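Local coordinates for uncharacterized protein (PDB 3NYM), which is of unknown function but forms a largely helical fold, belongs to the uncharacterised family DUF6853 and assembles as two copies, at residues A[14-23]-A[111-121]. Numbering follows the deposited sequence.
Sequences LINVGLYQGF and LLSAEYKKNSF
Q21, buried just past the end of helix 13-20, sends its amide to the point where helix 83-113 runs out. Its NE2 donates to L111 O (2.8 Å), which lies in the amide plane and accepts a second bond from W123 NE1. OE1 accepts a hydrogen bond from a water (3.0 Å) that in turn accepts from Y116 N, and A114 CB rests against the same amide. CG, anti to the carbonyl carbon (chi1 -55°), lies over one face of the F121 ring in a CH-pi contact, 4.2 Å from its centroid, while W123 meets that ring edge-to-face. The backbone joins in: K118 N donates to Q21 O (2.7 Å). Beside it, N119 ND2 reaches Y20 O (3.0 Å) from above the carbonyl plane. N119 OD1 accepts from F121 N, closing an Asx turn; with both ends of the amide engaged, its rotation is fixed. Deeper in, the L111 branches part: CD1 meets L14 CD2 (3.8 Å), whereas CD2 packs on V17 CG1, the backbone of G18 and F23 CZ. The F23 ring has G18 O over the centre of one face and K117 CA at its edge. G22, with positive phi, is the C' residue of the Schellman motif ending helix 13-20 (F23 N to G18 O, G22 N to L19 O); A114, also at positive phi, and the type I turn from A114 to K117 redirect the 111-121 segment after helix 83-113. The direct polar links end on neutral main-chain carbonyls beside an apolar L111 cluster, so the junction probably depends little on ionisation.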
# COMPACT_ATOMS: atom_id res chain seq x y z
N LEU A 14 0.14 2.76 -18.49
CA LEU A 14 1.40 2.01 -18.39
C LEU A 14 1.59 1.11 -19.61
O LEU A 14 2.70 0.99 -20.14
CB LEU A 14 1.46 1.21 -17.08
CG LEU A 14 1.48 2.08 -15.81
CD1 LEU A 14 1.49 1.21 -14.58
CD2 LEU A 14 2.71 3.02 -15.83
N ILE A 15 0.51 0.49 -20.08
CA ILE A 15 0.58 -0.29 -21.32
C ILE A 15 1.05 0.60 -22.48
O ILE A 15 1.92 0.21 -23.25
CB ILE A 15 -0.77 -0.95 -21.65
CG1 ILE A 15 -1.09 -2.05 -20.64
CG2 ILE A 15 -0.75 -1.53 -23.07
CD1 ILE A 15 -2.55 -2.46 -20.64
N ASN A 16 0.50 1.81 -22.57
CA ASN A 16 0.91 2.76 -23.60
C ASN A 16 2.40 3.10 -23.52
O ASN A 16 3.08 3.20 -24.53
CB ASN A 16 0.09 4.05 -23.55
CG ASN A 16 -1.34 3.84 -23.99
OD1 ASN A 16 -1.65 2.88 -24.70
ND2 ASN A 16 -2.23 4.75 -23.59
N VAL A 17 2.90 3.29 -22.31
CA VAL A 17 4.33 3.59 -22.16
C VAL A 17 5.15 2.42 -22.69
O VAL A 17 6.15 2.61 -23.39
CB VAL A 17 4.69 3.86 -20.69
CG1 VAL A 17 6.20 4.05 -20.54
CG2 VAL A 17 3.95 5.09 -20.18
N GLY A 18 4.72 1.21 -22.37
CA GLY A 18 5.37 0.02 -22.88
C GLY A 18 5.42 -0.02 -24.39
O GLY A 18 6.42 -0.42 -24.99
N LEU A 19 4.33 0.41 -25.04
CA LEU A 19 4.26 0.36 -26.50
C LEU A 19 5.30 1.28 -27.13
O LEU A 19 5.85 0.97 -28.19
CB LEU A 19 2.86 0.71 -27.01
CG LEU A 19 1.76 -0.28 -26.62
CD1 LEU A 19 0.39 0.26 -26.97
CD2 LEU A 19 2.01 -1.63 -27.29
N TYR A 20 5.59 2.41 -26.49
CA TYR A 20 6.65 3.29 -26.99
C TYR A 20 7.98 2.55 -26.97
O TYR A 20 8.87 2.82 -27.77
CB TYR A 20 6.72 4.60 -26.19
CG TYR A 20 5.66 5.58 -26.64
CD1 TYR A 20 5.82 6.32 -27.81
CD2 TYR A 20 4.46 5.72 -25.94
CE1 TYR A 20 4.85 7.19 -28.25
CE2 TYR A 20 3.47 6.59 -26.37
CZ TYR A 20 3.67 7.33 -27.53
OH TYR A 20 2.70 8.20 -27.98
N GLN A 21 8.10 1.58 -26.08
CA GLN A 21 9.35 0.83 -25.94
C GLN A 21 9.36 -0.43 -26.79
O GLN A 21 10.29 -1.24 -26.70
CB GLN A 21 9.62 0.49 -24.46
CG GLN A 21 9.62 1.71 -23.58
CD GLN A 21 10.06 1.43 -22.17
OE1 GLN A 21 10.56 0.35 -21.85
NE2 GLN A 21 9.91 2.42 -21.30
N GLY A 22 8.33 -0.61 -27.60
CA GLY A 22 8.31 -1.69 -28.57
C GLY A 22 7.71 -3.00 -28.09
O GLY A 22 7.89 -4.04 -28.74
N PHE A 23 7.00 -2.98 -26.96
CA PHE A 23 6.32 -4.19 -26.50
C PHE A 23 4.89 -3.94 -26.03
O PHE A 23 4.52 -2.83 -25.66
CB PHE A 23 7.14 -4.95 -25.45
CG PHE A 23 7.47 -4.13 -24.24
CD1 PHE A 23 6.56 -3.97 -23.21
CD2 PHE A 23 8.71 -3.51 -24.12
CE1 PHE A 23 6.87 -3.21 -22.10
CE2 PHE A 23 9.03 -2.75 -23.00
CZ PHE A 23 8.11 -2.60 -21.99
N LEU A 111 9.56 0.49 -16.30
CA LEU A 111 9.30 1.26 -17.50
C LEU A 111 10.25 2.46 -17.57
O LEU A 111 10.75 2.78 -18.63
CB LEU A 111 7.85 1.72 -17.52
CG LEU A 111 6.88 0.58 -17.84
CD1 LEU A 111 5.46 0.93 -17.43
CD2 LEU A 111 6.95 0.26 -19.34
N LEU A 112 10.48 3.11 -16.43
CA LEU A 112 11.37 4.27 -16.36
C LEU A 112 12.81 3.92 -16.72
O LEU A 112 13.54 4.76 -17.24
CB LEU A 112 11.33 4.92 -14.98
CG LEU A 112 10.22 5.93 -14.69
CD1 LEU A 112 10.20 6.26 -13.21
CD2 LEU A 112 10.43 7.18 -15.50
N SER A 113 13.24 2.70 -16.41
CA SER A 113 14.59 2.27 -16.74
C SER A 113 14.65 1.79 -18.19
O SER A 113 15.73 1.69 -18.77
CB SER A 113 15.01 1.12 -15.83
OG SER A 113 14.42 -0.10 -16.24
N ALA A 114 13.49 1.47 -18.76
CA ALA A 114 13.37 0.96 -20.12
C ALA A 114 14.22 -0.29 -20.36
O ALA A 114 14.68 -0.54 -21.47
CB ALA A 114 13.71 2.04 -21.15
N GLU A 115 14.43 -1.08 -19.31
CA GLU A 115 15.35 -2.19 -19.39
C GLU A 115 14.87 -3.30 -20.32
O GLU A 115 15.68 -4.05 -20.87
CB GLU A 115 15.67 -2.75 -17.99
CG GLU A 115 14.63 -3.70 -17.44
CD GLU A 115 15.02 -4.23 -16.07
OE1 GLU A 115 14.66 -3.58 -15.06
OE2 GLU A 115 15.68 -5.29 -16.00
N TYR A 116 13.56 -3.39 -20.52
CA TYR A 116 13.01 -4.44 -21.39
C TYR A 116 12.59 -3.95 -22.77
O TYR A 116 11.91 -4.68 -23.50
CB TYR A 116 11.83 -5.14 -20.70
CG TYR A 116 12.22 -5.86 -19.42
CD1 TYR A 116 13.26 -6.77 -19.41
CD2 TYR A 116 11.52 -5.64 -18.24
CE1 TYR A 116 13.61 -7.44 -18.24
CE2 TYR A 116 11.86 -6.29 -17.07
CZ TYR A 116 12.91 -7.20 -17.08
OH TYR A 116 13.28 -7.86 -15.93
N LYS A 117 13.00 -2.74 -23.15
CA LYS A 117 12.66 -2.17 -24.45
C LYS A 117 13.09 -3.08 -25.60
O LYS A 117 14.08 -3.80 -25.49
CB LYS A 117 13.30 -0.79 -24.63
CG LYS A 117 14.80 -0.86 -24.82
CD LYS A 117 15.42 0.52 -24.93
CE LYS A 117 16.92 0.43 -25.16
NZ LYS A 117 17.51 1.76 -25.46
N LYS A 118 12.35 -3.04 -26.70
CA LYS A 118 12.65 -3.90 -27.84
C LYS A 118 13.13 -3.09 -29.03
O LYS A 118 13.49 -3.65 -30.07
CB LYS A 118 11.43 -4.74 -28.23
CG LYS A 118 11.07 -5.80 -27.21
CD LYS A 118 12.33 -6.45 -26.64
CE LYS A 118 12.39 -7.95 -26.92
NZ LYS A 118 13.62 -8.59 -26.36
N ASN A 119 13.13 -1.77 -28.88
CA ASN A 119 13.56 -0.88 -29.94
C ASN A 119 14.64 0.07 -29.42
O ASN A 119 15.34 -0.24 -28.46
CB ASN A 119 12.36 -0.11 -30.50
CG ASN A 119 11.61 0.66 -29.43
OD1 ASN A 119 12.17 0.97 -28.38
ND2 ASN A 119 10.35 0.98 -29.70
N SER A 120 14.78 1.23 -30.05
CA SER A 120 15.82 2.17 -29.65
C SER A 120 15.28 3.30 -28.77
O SER A 120 15.94 4.32 -28.57
CB SER A 120 16.51 2.74 -30.89
OG SER A 120 15.55 3.23 -31.80
N PHE A 121 14.07 3.12 -28.25
CA PHE A 121 13.50 4.11 -27.35
C PHE A 121 14.44 4.43 -26.20
O PHE A 121 15.03 3.53 -25.58
CB PHE A 121 12.17 3.64 -26.77
CG PHE A 121 11.59 4.60 -25.76
CD1 PHE A 121 11.98 4.56 -24.44
CD2 PHE A 121 10.66 5.56 -26.15
CE1 PHE A 121 11.45 5.46 -23.51
CE2 PHE A 121 10.12 6.45 -25.23
CZ PHE A 121 10.52 6.40 -23.91
O HOH W 1 11.25 -1.70 -19.80